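Local coordinates for protein putative oxidoreductase molybdopterin-binding subunit (Sulfolobus tokodaii, PDB 4ZOH) that probably serves as the large molybdenum-bearing subunit of a hydroxylase of the xanthine dehydrogenase and aldehyde oxidase family, holding a pterin cytosine dinucleotide cofactor, at residues V457-I462 and E521-N526; K502-E507 and E550-T555; I151-I156 and K691-K696; K261-V266 and G274-L279; F36-Y41 and G77-I82. All blocks are in the same frame, centred on the assembly; numbering follows the deposited sequence.

Contact 1: residues V457-I462 and E521-N526; sequences VLELPI and EYKEGN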
# COMPACT_ATOMS: atom_id res chain seq x y z
N VAL A 457 -29.92 -18.25 3.22
CA VAL A 457 -30.77 -17.79 2.12
C VAL A 457 -30.42 -18.48 0.78
O VAL A 457 -31.29 -18.93 0.05
CB VAL A 457 -30.76 -16.24 1.96
CG1 VAL A 457 -31.58 -15.80 0.78
CG2 VAL A 457 -31.26 -15.56 3.21
N LEU A 458 -29.15 -18.54 0.44
CA LEU A 458 -28.74 -19.13 -0.85
C LEU A 458 -28.66 -20.67 -0.82
O LEU A 458 -28.62 -21.30 -1.89
CB LEU A 458 -27.39 -18.51 -1.37
CG LEU A 458 -27.56 -16.96 -1.47
CD1 LEU A 458 -26.19 -16.23 -1.54
CD2 LEU A 458 -28.44 -16.65 -2.65
N GLU A 459 -28.62 -21.24 0.39
CA GLU A 459 -28.56 -22.68 0.62
C GLU A 459 -27.22 -23.18 0.13
O GLU A 459 -27.18 -24.21 -0.56
CB GLU A 459 -29.70 -23.38 -0.14
CG GLU A 459 -31.09 -23.04 0.37
CD GLU A 459 -32.21 -23.74 -0.41
OE1 GLU A 459 -31.94 -24.60 -1.26
OE2 GLU A 459 -33.38 -23.37 -0.22
N LEU A 460 -26.13 -22.45 0.45
CA LEU A 460 -24.77 -22.79 -0.02
C LEU A 460 -23.84 -23.04 1.14
O LEU A 460 -24.16 -22.66 2.26
CB LEU A 460 -24.21 -21.68 -0.91
CG LEU A 460 -25.01 -21.37 -2.19
CD1 LEU A 460 -24.32 -20.21 -2.91
CD2 LEU A 460 -25.09 -22.57 -3.14
N PRO A 461 -22.70 -23.70 0.92
CA PRO A 461 -21.79 -23.72 2.09
C PRO A 461 -21.32 -22.26 2.49
O PRO A 461 -21.14 -21.40 1.62
CB PRO A 461 -20.61 -24.62 1.62
CG PRO A 461 -20.92 -25.06 0.22
CD PRO A 461 -22.13 -24.33 -0.29
N ILE A 462 -21.19 -22.02 3.79
CA ILE A 462 -20.76 -20.74 4.36
C ILE A 462 -19.38 -20.28 3.80
O ILE A 462 -19.18 -19.08 3.62
CB ILE A 462 -20.75 -20.74 5.92
CG1 ILE A 462 -20.62 -19.28 6.45
CG2 ILE A 462 -19.69 -21.71 6.45
CD1 ILE A 462 -20.92 -19.13 7.92
N GLU A 521 -38.39 -25.06 -9.32
CA GLU A 521 -37.70 -25.23 -7.96
C GLU A 521 -36.12 -25.03 -7.71
O GLU A 521 -35.24 -25.67 -8.35
CB GLU A 521 -38.20 -26.50 -7.19
CG GLU A 521 -37.47 -26.78 -5.86
CD GLU A 521 -37.95 -28.01 -5.06
OE1 GLU A 521 -39.18 -28.25 -4.99
OE2 GLU A 521 -37.09 -28.71 -4.46
N TYR A 522 -35.81 -24.20 -6.70
CA TYR A 522 -34.44 -23.85 -6.26
C TYR A 522 -34.02 -24.69 -5.07
O TYR A 522 -34.68 -24.69 -4.04
CB TYR A 522 -34.41 -22.38 -5.79
CG TYR A 522 -33.02 -21.85 -5.35
CD1 TYR A 522 -32.26 -21.08 -6.24
CD2 TYR A 522 -32.49 -22.13 -4.07
CE1 TYR A 522 -31.01 -20.58 -5.86
CE2 TYR A 522 -31.26 -21.62 -3.68
CZ TYR A 522 -30.53 -20.84 -4.58
OH TYR A 522 -29.32 -20.33 -4.27
N LYS A 523 -32.87 -25.33 -5.19
CA LYS A 523 -32.30 -26.00 -4.05
C LYS A 523 -30.77 -25.93 -4.15
O LYS A 523 -30.20 -26.32 -5.18
CB LYS A 523 -32.76 -27.46 -4.00
CG LYS A 523 -32.15 -28.25 -2.87
CD LYS A 523 -32.38 -29.76 -3.08
CE LYS A 523 -32.41 -30.51 -1.76
NZ LYS A 523 -33.41 -29.88 -0.82
N GLU A 524 -30.11 -25.42 -3.10
CA GLU A 524 -28.64 -25.39 -3.08
C GLU A 524 -27.96 -24.68 -4.30
O GLU A 524 -26.87 -25.06 -4.72
CB GLU A 524 -28.06 -26.80 -2.80
CG GLU A 524 -28.72 -27.44 -1.56
CD GLU A 524 -28.12 -28.75 -1.13
OE1 GLU A 524 -27.80 -29.60 -1.98
OE2 GLU A 524 -27.95 -28.92 0.08
N GLY A 525 -28.64 -23.67 -4.84
CA GLY A 525 -28.11 -22.95 -5.97
C GLY A 525 -28.53 -23.46 -7.34
O GLY A 525 -28.39 -22.74 -8.33
N ASN A 526 -29.03 -24.71 -7.41
CA ASN A 526 -29.48 -25.30 -8.69
C ASN A 526 -30.97 -25.09 -8.94
O ASN A 526 -31.74 -24.96 -8.03
CB ASN A 526 -29.09 -26.77 -8.80
CG ASN A 526 -27.65 -27.02 -8.36
OD1 ASN A 526 -26.69 -26.47 -8.91
ND2 ASN A 526 -27.51 -27.83 -7.32
O HOH W 1 -35.55 -23.10 -2.04
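The Tyr522 hydroxyl donates a hydrogen bond to Leu458 O, OH to O 2.7 Å, at the end of helix 446-458, which closes in a Schellman motif. Glu459, at positive phi, is the C' residue of that motif, and the helix end meets a type I' turn running from Lys523 to Asn526. The hydroxyl lies in the plane of the carbonyl and meets it on a lone pair, with Leu458 O itself at the edge of the tyrosine ring.

A second bond joins the helix end to the turn. The Glu459 side chain, extended beyond CG, slides past Tyr522 in the opposite direction and brings its OE1 to Glu524 N at 2.7 Å; the N-H points at it nearly straight (162°), on the anti side, somewhat out of the carboxylate plane. The other oxygen, OE2, accepts a hydrogen bond from a water that also donates to Tyr522 O, so both carboxylate oxygens are engaged. Behind Tyr522 stand Lys502 and Ile506 of helix 486-512. The backbone also closes in, with Glu524 CA 3.1 Å from Glu459 O in a CA-H...O contact. Beside it Leu460 lays its CD2 methyl against Glu524 O at 3.4 Å.

Contact 2: residues K502-E507 and E550-T555; sequences KDKLIE and ESLDTT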
# COMPACT_ATOMS: atom_id res chain seq x y z
N LYS A 502 -31.25 -14.67 -4.96
CA LYS A 502 -31.89 -15.99 -5.12
C LYS A 502 -33.07 -15.90 -6.12
O LYS A 502 -33.17 -16.73 -7.04
CB LYS A 502 -32.38 -16.46 -3.75
CG LYS A 502 -32.85 -17.92 -3.69
CD LYS A 502 -33.67 -18.15 -2.45
CE LYS A 502 -34.31 -19.53 -2.47
NZ LYS A 502 -35.36 -19.63 -1.42
N ASP A 503 -33.92 -14.89 -5.94
CA ASP A 503 -35.00 -14.60 -6.88
C ASP A 503 -34.52 -14.44 -8.30
O ASP A 503 -35.20 -14.90 -9.24
CB ASP A 503 -35.79 -13.33 -6.49
CG ASP A 503 -36.49 -13.47 -5.17
OD1 ASP A 503 -36.86 -12.42 -4.57
OD2 ASP A 503 -36.65 -14.64 -4.72
N LYS A 504 -33.36 -13.80 -8.46
CA LYS A 504 -32.80 -13.61 -9.80
C LYS A 504 -32.25 -14.90 -10.36
O LYS A 504 -32.40 -15.17 -11.56
CB LYS A 504 -31.75 -12.49 -9.82
CG LYS A 504 -31.61 -11.76 -11.15
CD LYS A 504 -31.24 -10.29 -10.91
CE LYS A 504 -30.07 -10.16 -9.92
NZ LYS A 504 -30.34 -9.30 -8.75
N LEU A 505 -31.62 -15.71 -9.51
CA LEU A 505 -31.05 -16.99 -9.96
C LEU A 505 -32.21 -17.90 -10.43
O LEU A 505 -32.07 -18.63 -11.43
CB LEU A 505 -30.26 -17.69 -8.84
CG LEU A 505 -28.90 -17.20 -8.31
CD1 LEU A 505 -28.47 -18.02 -7.09
CD2 LEU A 505 -27.86 -17.32 -9.41
N ILE A 506 -33.33 -17.84 -9.68
CA ILE A 506 -34.59 -18.56 -10.01
C ILE A 506 -35.12 -18.22 -11.42
O ILE A 506 -35.30 -19.13 -12.27
CB ILE A 506 -35.67 -18.45 -8.90
CG1 ILE A 506 -35.30 -19.40 -7.75
CG2 ILE A 506 -37.05 -18.84 -9.45
CD1 ILE A 506 -36.06 -19.17 -6.46
N GLU A 507 -35.32 -16.95 -11.69
CA GLU A 507 -35.86 -16.60 -13.00
C GLU A 507 -34.94 -16.88 -14.20
O GLU A 507 -35.43 -17.30 -15.26
CB GLU A 507 -36.46 -15.22 -13.01
CG GLU A 507 -35.55 -14.10 -12.60
CD GLU A 507 -36.03 -12.79 -13.20
OE1 GLU A 507 -35.73 -11.71 -12.64
OE2 GLU A 507 -36.72 -12.87 -14.24
N GLU A 550 -27.64 -10.19 -18.26
CA GLU A 550 -28.35 -10.07 -17.01
C GLU A 550 -27.37 -10.05 -15.81
O GLU A 550 -26.63 -11.01 -15.58
CB GLU A 550 -29.28 -11.27 -16.89
CG GLU A 550 -30.69 -11.01 -17.38
CD GLU A 550 -31.48 -10.35 -16.28
OE1 GLU A 550 -31.71 -11.02 -15.23
OE2 GLU A 550 -31.82 -9.15 -16.47
N SER A 551 -27.35 -8.96 -15.06
CA SER A 551 -26.39 -8.80 -14.00
C SER A 551 -26.81 -9.53 -12.70
O SER A 551 -27.96 -9.41 -12.28
CB SER A 551 -26.19 -7.32 -13.65
OG SER A 551 -25.39 -7.23 -12.48
N LEU A 552 -25.85 -10.18 -12.05
CA LEU A 552 -26.03 -10.83 -10.76
C LEU A 552 -25.22 -10.06 -9.68
O LEU A 552 -24.41 -10.63 -8.94
CB LEU A 552 -25.55 -12.30 -10.86
CG LEU A 552 -26.38 -13.25 -11.76
CD1 LEU A 552 -25.73 -14.65 -11.77
CD2 LEU A 552 -27.83 -13.32 -11.25
N ASP A 553 -25.37 -8.75 -9.68
CA ASP A 553 -24.73 -7.90 -8.68
C ASP A 553 -25.90 -7.09 -8.16
O ASP A 553 -26.50 -6.37 -8.91
CB ASP A 553 -23.67 -6.98 -9.36
CG ASP A 553 -22.75 -6.28 -8.34
OD1 ASP A 553 -23.22 -5.76 -7.28
OD2 ASP A 553 -21.52 -6.31 -8.55
N THR A 554 -26.23 -7.21 -6.88
CA THR A 554 -27.40 -6.52 -6.40
C THR A 554 -27.20 -5.84 -5.07
O THR A 554 -26.41 -6.31 -4.27
CB THR A 554 -28.69 -7.41 -6.47
OG1 THR A 554 -29.83 -6.54 -6.33
CG2 THR A 554 -28.71 -8.50 -5.42
N THR A 555 -27.84 -4.71 -4.88
CA THR A 555 -27.66 -3.90 -3.69
C THR A 555 -29.01 -3.67 -3.06
O THR A 555 -29.96 -3.31 -3.74
CB THR A 555 -26.96 -2.54 -4.04
OG1 THR A 555 -25.64 -2.81 -4.52
CG2 THR A 555 -26.85 -1.64 -2.83
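Lys504 reaches from helix 486-512 over the chain leading into strand 553-559, and this helix-on-sheet packing, within the molybdopterin cofactor-binding domain, is made by van der Waals contact with no direct hydrogen bond between the two segments.

The aliphatic part of the lysine does most of the work. CG starts anti to the backbone N (chi1 -151°), and later bends in the chain turn it along the loop: CE comes to rest 3.3 Å from Ser551 O, while CG and CE both lie 4.1 Å from the CD2 methyl of Leu552. Lys504 and Leu552 run past each other in opposite senses. Next to them Leu505 and Leu552 cross at about a right angle, CD2 of Leu505 meeting CD1 of Leu552 at 4.2 Å. Val542 and Ala545 of helix 538-547 also pack on Leu552, and strand 420-427 binds its backbone through Val427.

Of the charged groups, Glu550 touches the lysine through OE1 against CG, although its charge stays 6.8 Å from Lys504 NZ, too far for an ion pair. Ser551 turns away and bonds through OG to Glu476 of the second subunit, placing this loop at the contact between the two copies. At the tip of the lysine, NZ lies against Thr554, 3.4 Å from its CB and 3.7 Å from its OG1.

Contact 3: residues I151-I156 and K691-K696; sequences ISDTLI and KKRITK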
# COMPACT_ATOMS: atom_id res chain seq x y z
N ILE A 151 -37.22 8.93 49.51
CA ILE A 151 -35.78 8.77 49.75
C ILE A 151 -35.02 9.66 48.79
O ILE A 151 -35.33 9.69 47.63
CB ILE A 151 -35.31 7.26 49.50
CG1 ILE A 151 -36.24 6.20 50.18
CG2 ILE A 151 -33.82 7.04 49.86
CD1 ILE A 151 -36.08 6.12 51.67
N SER A 152 -33.95 10.30 49.27
CA SER A 152 -33.16 11.22 48.43
C SER A 152 -31.71 10.94 48.54
O SER A 152 -31.25 10.65 49.61
CB SER A 152 -33.39 12.68 48.86
OG SER A 152 -34.69 12.98 48.49
N ASP A 153 -30.99 11.08 47.42
CA ASP A 153 -29.52 11.11 47.45
C ASP A 153 -28.99 11.60 46.08
O ASP A 153 -29.74 11.91 45.18
CB ASP A 153 -28.96 9.68 47.77
CG ASP A 153 -27.71 9.73 48.56
OD1 ASP A 153 -27.52 8.83 49.41
OD2 ASP A 153 -26.92 10.69 48.41
N THR A 154 -27.67 11.72 45.98
CA THR A 154 -27.02 12.06 44.73
C THR A 154 -26.12 10.88 44.27
O THR A 154 -25.23 10.49 45.00
CB THR A 154 -26.25 13.39 44.91
OG1 THR A 154 -27.25 14.42 45.06
CG2 THR A 154 -25.34 13.69 43.74
N LEU A 155 -26.40 10.33 43.10
CA LEU A 155 -25.62 9.22 42.54
C LEU A 155 -24.74 9.74 41.43
O LEU A 155 -25.22 10.47 40.58
CB LEU A 155 -26.55 8.14 41.98
CG LEU A 155 -27.64 7.56 42.86
CD1 LEU A 155 -28.47 6.54 42.08
CD2 LEU A 155 -27.00 7.00 44.13
N ILE A 156 -23.48 9.32 41.44
CA ILE A 156 -22.55 9.64 40.44
C ILE A 156 -22.21 8.41 39.55
O ILE A 156 -21.96 7.29 40.05
CB ILE A 156 -21.28 10.16 41.08
CG1 ILE A 156 -21.63 11.38 41.95
CG2 ILE A 156 -20.21 10.38 39.99
CD1 ILE A 156 -20.43 12.19 42.39
N LYS A 691 -22.03 -2.37 54.92
CA LYS A 691 -23.15 -2.21 54.07
C LYS A 691 -23.38 -0.73 54.47
O LYS A 691 -23.88 -0.43 55.56
CB LYS A 691 -24.28 -3.15 54.51
CG LYS A 691 -23.94 -4.09 55.68
CD LYS A 691 -25.01 -5.13 55.94
CE LYS A 691 -24.54 -6.52 55.54
NZ LYS A 691 -25.67 -7.33 54.98
N LYS A 692 -22.80 0.17 53.67
CA LYS A 692 -23.16 1.57 53.62
C LYS A 692 -23.66 1.78 52.21
O LYS A 692 -23.44 0.95 51.32
CB LYS A 692 -21.98 2.52 53.81
CG LYS A 692 -20.78 2.03 54.59
CD LYS A 692 -19.72 3.14 54.54
CE LYS A 692 -18.74 2.96 53.38
NZ LYS A 692 -17.43 3.69 53.49
N ARG A 693 -24.31 2.92 52.00
CA ARG A 693 -24.77 3.27 50.70
C ARG A 693 -23.56 3.58 49.80
O ARG A 693 -22.62 4.27 50.20
CB ARG A 693 -25.74 4.44 50.78
CG ARG A 693 -26.66 4.49 49.56
CD ARG A 693 -27.63 5.63 49.71
NE ARG A 693 -28.80 5.27 50.50
CZ ARG A 693 -29.72 6.13 50.91
NH1 ARG A 693 -29.65 7.43 50.60
NH2 ARG A 693 -30.74 5.70 51.61
N ILE A 694 -23.54 3.02 48.61
CA ILE A 694 -22.50 3.43 47.60
C ILE A 694 -23.10 4.48 46.62
O ILE A 694 -24.13 4.21 45.97
CB ILE A 694 -22.01 2.20 46.81
CG1 ILE A 694 -21.34 1.23 47.80
CG2 ILE A 694 -21.06 2.60 45.65
CD1 ILE A 694 -20.98 -0.09 47.15
N THR A 695 -22.48 5.66 46.56
CA THR A 695 -23.04 6.79 45.81
C THR A 695 -22.15 7.15 44.62
O THR A 695 -22.58 7.85 43.72
CB THR A 695 -23.22 8.09 46.68
OG1 THR A 695 -21.99 8.39 47.32
CG2 THR A 695 -24.31 7.94 47.75
N LYS A 696 -20.92 6.66 44.62
CA LYS A 696 -19.99 6.98 43.54
C LYS A 696 -19.10 5.80 43.13
O LYS A 696 -18.93 4.88 43.92
CB LYS A 696 -19.14 8.19 43.93
CG LYS A 696 -18.37 8.01 45.22
CD LYS A 696 -17.05 8.80 45.20
CE LYS A 696 -17.02 9.97 46.16
NZ LYS A 696 -16.98 9.54 47.59
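Arg693 and Asp153 form a salt bridge through one nitrogen and one oxygen, NH1 to OD1 at 2.8 Å. OD1 lies 7° out of the guanidinium plane, at its edge, whereas the arginine meets OD1 on the anti side and somewhat out of the carboxylate plane; the two planes are turned 65° apart. The bend at chi3 (-85°) swings the guanidinium round so that NH1 meets OD1; CD lies 3.2 Å from that oxygen. Ile151 CG2 packs on Arg693 NH2.

Further along, the loop lies beside strand 149-161 and binds its backbone: Ile156 N points almost straight at Thr695 O, 2.9 Å away and nearly along the C=O axis. Thr695 also sets its CG2 methyl against both oxygens of Asp153, crossing that side chain at about a right angle.

What positions the aspartate is its own strand, since Thr154 N donates to OD2 at 2.7 Å, on the anti lone pair, which should help to hold the carboxylate's rotation.

Around this first shell, Arg345 of helix 336-353 binds Ile694 O, and Glu687 of helix 673-688 binds Ile694 N. The loop following helix 673-688 is thus laid against the outermost strand of the five-stranded sheet, with strand 254-266 bonded along that strand's other edge.

Contact 4: residues K261-V266 and G274-L279; sequences KFEVAV and GIRGTL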
# COMPACT_ATOMS: atom_id res chain seq x y z
N LYS A 261 -29.35 13.84 40.98
CA LYS A 261 -29.94 14.28 42.28
C LYS A 261 -31.34 13.72 42.18
O LYS A 261 -32.11 14.11 41.26
CB LYS A 261 -30.03 15.81 42.40
CG LYS A 261 -28.80 16.61 41.94
CD LYS A 261 -27.76 16.85 43.04
CE LYS A 261 -26.72 17.91 42.71
NZ LYS A 261 -27.31 19.28 42.73
N PHE A 262 -31.68 12.76 43.05
CA PHE A 262 -32.98 12.05 42.87
C PHE A 262 -33.82 12.12 44.15
O PHE A 262 -33.29 12.31 45.23
CB PHE A 262 -32.80 10.57 42.39
CG PHE A 262 -32.41 9.60 43.50
CD1 PHE A 262 -33.39 9.04 44.35
CD2 PHE A 262 -31.08 9.30 43.73
CE1 PHE A 262 -33.03 8.20 45.40
CE2 PHE A 262 -30.71 8.44 44.75
CZ PHE A 262 -31.69 7.88 45.58
N GLU A 263 -35.12 11.92 44.01
CA GLU A 263 -35.92 11.66 45.16
C GLU A 263 -36.89 10.62 44.69
O GLU A 263 -37.49 10.77 43.63
CB GLU A 263 -36.62 12.95 45.66
CG GLU A 263 -37.95 12.74 46.40
CD GLU A 263 -38.53 14.02 47.04
OE1 GLU A 263 -39.00 13.95 48.22
OE2 GLU A 263 -38.49 15.09 46.38
N VAL A 264 -37.06 9.55 45.48
CA VAL A 264 -37.96 8.49 44.98
C VAL A 264 -39.15 8.41 45.94
O VAL A 264 -38.99 8.52 47.17
CB VAL A 264 -37.20 7.12 44.74
CG1 VAL A 264 -36.53 6.62 46.01
CG2 VAL A 264 -38.07 6.04 44.16
N ALA A 265 -40.31 8.18 45.34
CA ALA A 265 -41.52 8.00 46.07
C ALA A 265 -41.95 6.54 46.07
O ALA A 265 -42.26 5.91 45.03
CB ALA A 265 -42.62 8.88 45.47
N VAL A 266 -42.02 6.01 47.29
CA VAL A 266 -42.39 4.62 47.47
C VAL A 266 -43.53 4.38 48.44
O VAL A 266 -43.71 5.15 49.42
CB VAL A 266 -41.16 3.79 47.94
CG1 VAL A 266 -40.02 3.93 46.91
CG2 VAL A 266 -40.71 4.18 49.36
N GLY A 274 -42.83 6.91 41.83
CA GLY A 274 -42.40 7.95 40.98
C GLY A 274 -41.06 8.44 41.45
O GLY A 274 -40.64 8.13 42.62
N ILE A 275 -40.46 9.24 40.55
CA ILE A 275 -39.13 9.88 40.72
C ILE A 275 -39.09 11.33 40.24
O ILE A 275 -39.61 11.67 39.22
CB ILE A 275 -38.04 9.27 39.80
CG1 ILE A 275 -38.26 7.80 39.55
CG2 ILE A 275 -36.66 9.59 40.36
CD1 ILE A 275 -37.76 6.96 40.67
N ARG A 276 -38.36 12.16 40.94
CA ARG A 276 -38.01 13.42 40.36
C ARG A 276 -36.62 13.77 40.73
O ARG A 276 -36.07 13.26 41.76
CB ARG A 276 -38.94 14.53 40.84
CG ARG A 276 -39.07 14.66 42.33
CD ARG A 276 -40.36 15.43 42.64
NE ARG A 276 -40.41 15.63 44.07
CZ ARG A 276 -41.47 16.01 44.78
NH1 ARG A 276 -42.64 16.29 44.19
NH2 ARG A 276 -41.31 16.13 46.10
N GLY A 277 -36.06 14.66 39.91
CA GLY A 277 -34.84 15.37 40.27
C GLY A 277 -34.10 15.95 39.06
O GLY A 277 -34.69 16.27 38.03
N THR A 278 -32.80 16.09 39.23
CA THR A 278 -32.00 16.86 38.33
C THR A 278 -30.86 15.93 37.83
O THR A 278 -30.07 15.39 38.64
CB THR A 278 -31.44 18.07 39.09
OG1 THR A 278 -32.54 18.83 39.59
CG2 THR A 278 -30.59 18.92 38.19
N LEU A 279 -30.78 15.77 36.50
CA LEU A 279 -29.63 15.06 35.85
C LEU A 279 -28.61 16.04 35.34
O LEU A 279 -28.94 16.85 34.43
CB LEU A 279 -30.16 14.15 34.71
CG LEU A 279 -29.07 13.39 33.92
CD1 LEU A 279 -28.46 12.26 34.77
CD2 LEU A 279 -29.58 12.90 32.57
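Glu263 and Arg276 face each other as a hydrogen-bonded pair of an antiparallel beta hairpin, and their side chains lie side by side, pointing the same way. Glu263 runs out extended, CG anti to N (chi1 152°). Arg276 starts with CG between the backbone N and the carbonyl carbon (chi1 53°) and then extends as far as NE. NH2 and NE reach the same oxygen, Glu263 OE2, at 3.0 and 3.1 Å. The oxygen lies in the guanidinium plane, but both nitrogens approach it from one face of the carboxylate, 55° out of that plane. Thr150 holds the other oxygen, OE1.

On the same face the CG of Lys261 sits 4.2 Å from Thr278 CB, before the chain bends away to a salt bridge with Glu112. The other face is apolar: Val264 CG2, also anti to N, is put against Ile275 CD1 at 3.6 Å. Between the Lys261-Thr278 and Glu263-Arg276 pairs, Gly277, opposite Phe262, brings its CA 3.2 Å from Lys261 O, at backbone angles that call for glycine.

Strand 149-161 flanks the hairpin on the 254-266 side and strand 313-321 on the other. Helix 336-353 covers Phe262 and Val264, while Phe144 of helix 140-145 packs on Ala265 and makes a cation-pi contact with Arg276.

Contact 5: residues F36-Y41 and G77-I82; sequences FVRSKY and GQPIAI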
# COMPACT_ATOMS: atom_id res chain seq x y z
N PHE A 36 0.49 16.22 16.68
CA PHE A 36 -0.14 17.43 17.15
C PHE A 36 0.46 17.94 18.45
O PHE A 36 0.72 17.16 19.36
CB PHE A 36 -1.65 17.25 17.25
CG PHE A 36 -2.30 16.97 15.94
CD1 PHE A 36 -3.07 17.98 15.29
CD2 PHE A 36 -2.14 15.70 15.32
CE1 PHE A 36 -3.67 17.75 14.07
CE2 PHE A 36 -2.76 15.48 14.08
CZ PHE A 36 -3.51 16.49 13.45
N VAL A 37 0.72 19.26 18.51
CA VAL A 37 1.02 19.98 19.76
C VAL A 37 -0.33 20.20 20.42
O VAL A 37 -1.31 20.55 19.74
CB VAL A 37 1.72 21.37 19.51
CG1 VAL A 37 2.10 22.07 20.83
CG2 VAL A 37 2.97 21.20 18.63
N ARG A 38 -0.39 19.93 21.72
CA ARG A 38 -1.69 20.03 22.48
C ARG A 38 -1.63 21.04 23.64
O ARG A 38 -0.52 21.30 24.17
CB ARG A 38 -2.06 18.65 23.05
CG ARG A 38 -2.49 17.69 21.93
CD ARG A 38 -2.50 16.24 22.44
NE ARG A 38 -2.61 15.31 21.34
CZ ARG A 38 -3.69 15.05 20.64
NH1 ARG A 38 -4.85 15.60 20.90
NH2 ARG A 38 -3.61 14.14 19.66
N SER A 39 -2.78 21.63 23.98
CA SER A 39 -2.83 22.63 25.07
C SER A 39 -2.33 22.01 26.36
O SER A 39 -2.76 20.88 26.75
CB SER A 39 -4.21 23.20 25.27
OG SER A 39 -4.13 24.24 26.23
N LYS A 40 -1.40 22.71 27.01
CA LYS A 40 -1.07 22.32 28.38
C LYS A 40 -1.97 23.02 29.40
O LYS A 40 -1.86 22.77 30.58
CB LYS A 40 0.39 22.48 28.70
CG LYS A 40 0.78 23.95 28.73
CD LYS A 40 1.94 24.16 29.71
CE LYS A 40 3.20 24.63 29.02
NZ LYS A 40 4.40 24.42 29.89
N TYR A 41 -2.91 23.85 28.95
CA TYR A 41 -3.83 24.56 29.88
C TYR A 41 -5.29 24.30 29.59
O TYR A 41 -5.65 24.06 28.43
CB TYR A 41 -3.57 26.08 29.82
CG TYR A 41 -2.23 26.48 30.39
CD1 TYR A 41 -1.96 26.36 31.77
CD2 TYR A 41 -1.20 27.03 29.57
CE1 TYR A 41 -0.73 26.74 32.29
CE2 TYR A 41 0.03 27.41 30.09
CZ TYR A 41 0.25 27.29 31.45
OH TYR A 41 1.46 27.64 31.99
N GLY A 77 -5.05 18.97 26.29
CA GLY A 77 -5.10 17.92 25.26
C GLY A 77 -5.63 18.42 23.92
O GLY A 77 -5.60 17.65 22.93
N GLN A 78 -6.17 19.66 23.88
CA GLN A 78 -6.66 20.16 22.60
C GLN A 78 -5.50 20.39 21.63
O GLN A 78 -4.47 20.93 22.03
CB GLN A 78 -7.51 21.41 22.71
CG GLN A 78 -8.33 21.71 21.43
CD GLN A 78 -9.10 23.00 21.61
OE1 GLN A 78 -8.76 23.76 22.49
NE2 GLN A 78 -10.17 23.23 20.84
N PRO A 79 -5.65 19.93 20.39
CA PRO A 79 -4.65 20.32 19.38
C PRO A 79 -4.61 21.86 19.10
O PRO A 79 -5.66 22.53 18.84
CB PRO A 79 -5.10 19.55 18.10
CG PRO A 79 -6.08 18.54 18.55
CD PRO A 79 -6.73 19.08 19.81
N ILE A 80 -3.40 22.38 19.20
CA ILE A 80 -3.14 23.81 18.97
C ILE A 80 -2.14 24.08 17.84
O ILE A 80 -2.03 25.22 17.35
CB ILE A 80 -2.76 24.54 20.31
CG1 ILE A 80 -1.52 23.92 20.94
CG2 ILE A 80 -3.98 24.49 21.22
CD1 ILE A 80 -0.94 24.72 22.11
N ALA A 81 -1.46 23.03 17.40
CA ALA A 81 -0.47 23.11 16.32
C ALA A 81 -0.25 21.71 15.73
O ALA A 81 -0.51 20.69 16.43
CB ALA A 81 0.86 23.65 16.87
N ILE A 82 0.27 21.66 14.50
CA ILE A 82 0.53 20.37 13.79
C ILE A 82 1.96 20.40 13.28
O ILE A 82 2.33 21.38 12.60
CB ILE A 82 -0.39 20.13 12.59
CG1 ILE A 82 -1.85 20.42 12.88
CG2 ILE A 82 -0.20 18.70 12.09
CD1 ILE A 82 -2.35 21.75 12.37
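The Phe36 ring fits into the hollow between Pro79 and Ile82, on one face of two antiparallel strands. Ile82 drapes its side chain along it: CG1 comes within 3.4 Å of CE1 of the ring, and the CG2 methyl stands over one ring face, 4.2 Å from the centroid, in a CH-pi contact. Pro79 forms the other wall, its CB 3.8 Å from Phe36 CD1. Trp241 adds an edge-to-face contact from outside, and helix 223-235 packs on this side.

On the opposite face Val37 is the bump. It presses CB against the methyl of Ala81 at 3.6 Å, while its CG1, anti to the backbone N (chi1 -177°), touches Ile80 CG1. Ile80 and Ala81 both stand opposite Val37, a classic beta bulge: Val37 O accepts a hydrogen bond from Ile80 N at 2.8 Å and a weak one from Ala81 N.

Past the bulge, Arg38 lies extended over the turn into strand 79-85. CG and CD rest on Gly77 O, which also accepts a hydrogen bond from NH1 at 3.0 Å, in the guanidinium plane and nearly straight. Glu247 and Glu224 form salt bridges with NE and NH2, so all three guanidinium nitrogens are engaged. Gly77, at backbone angles suited to glycine, donates its N-H to Ser39 O, and Gln78 O accepts from Ser39 N at 2.7 Å.

Both strands belong to a mixed sheet that also takes in strand 239-241, the neighbour of strand 32-38, and together they form a bulged antiparallel pair in the a/b hammerhead region of the aldehyde oxidase and xanthine dehydrogenase family.

How the contacts relate
From the N terminus, contact 5 comes first and closes a short loop within the hammerhead domain. Contact 3 opens next, at strand 149-161, and does not close until 691-696, near the C terminus; contacts 4, 1 and 2 all fall within that span. Contact 4 is a local hairpin, and its strand 254-266 is hydrogen-bonded to strand 149-161 of contact 3, so the two share one sheet. Contacts 1 and 2 cross, their segments alternating: contact 1 joins the end of helix 446-458 to strand 522-523, contact 2 helix 486-512 to the start of strand 553-559. They touch where Tyr522 meets Lys502, Leu505 and Ile506. This pair lies across the chain's centre from contacts 3 and 4, centres 57 to 60 Å away.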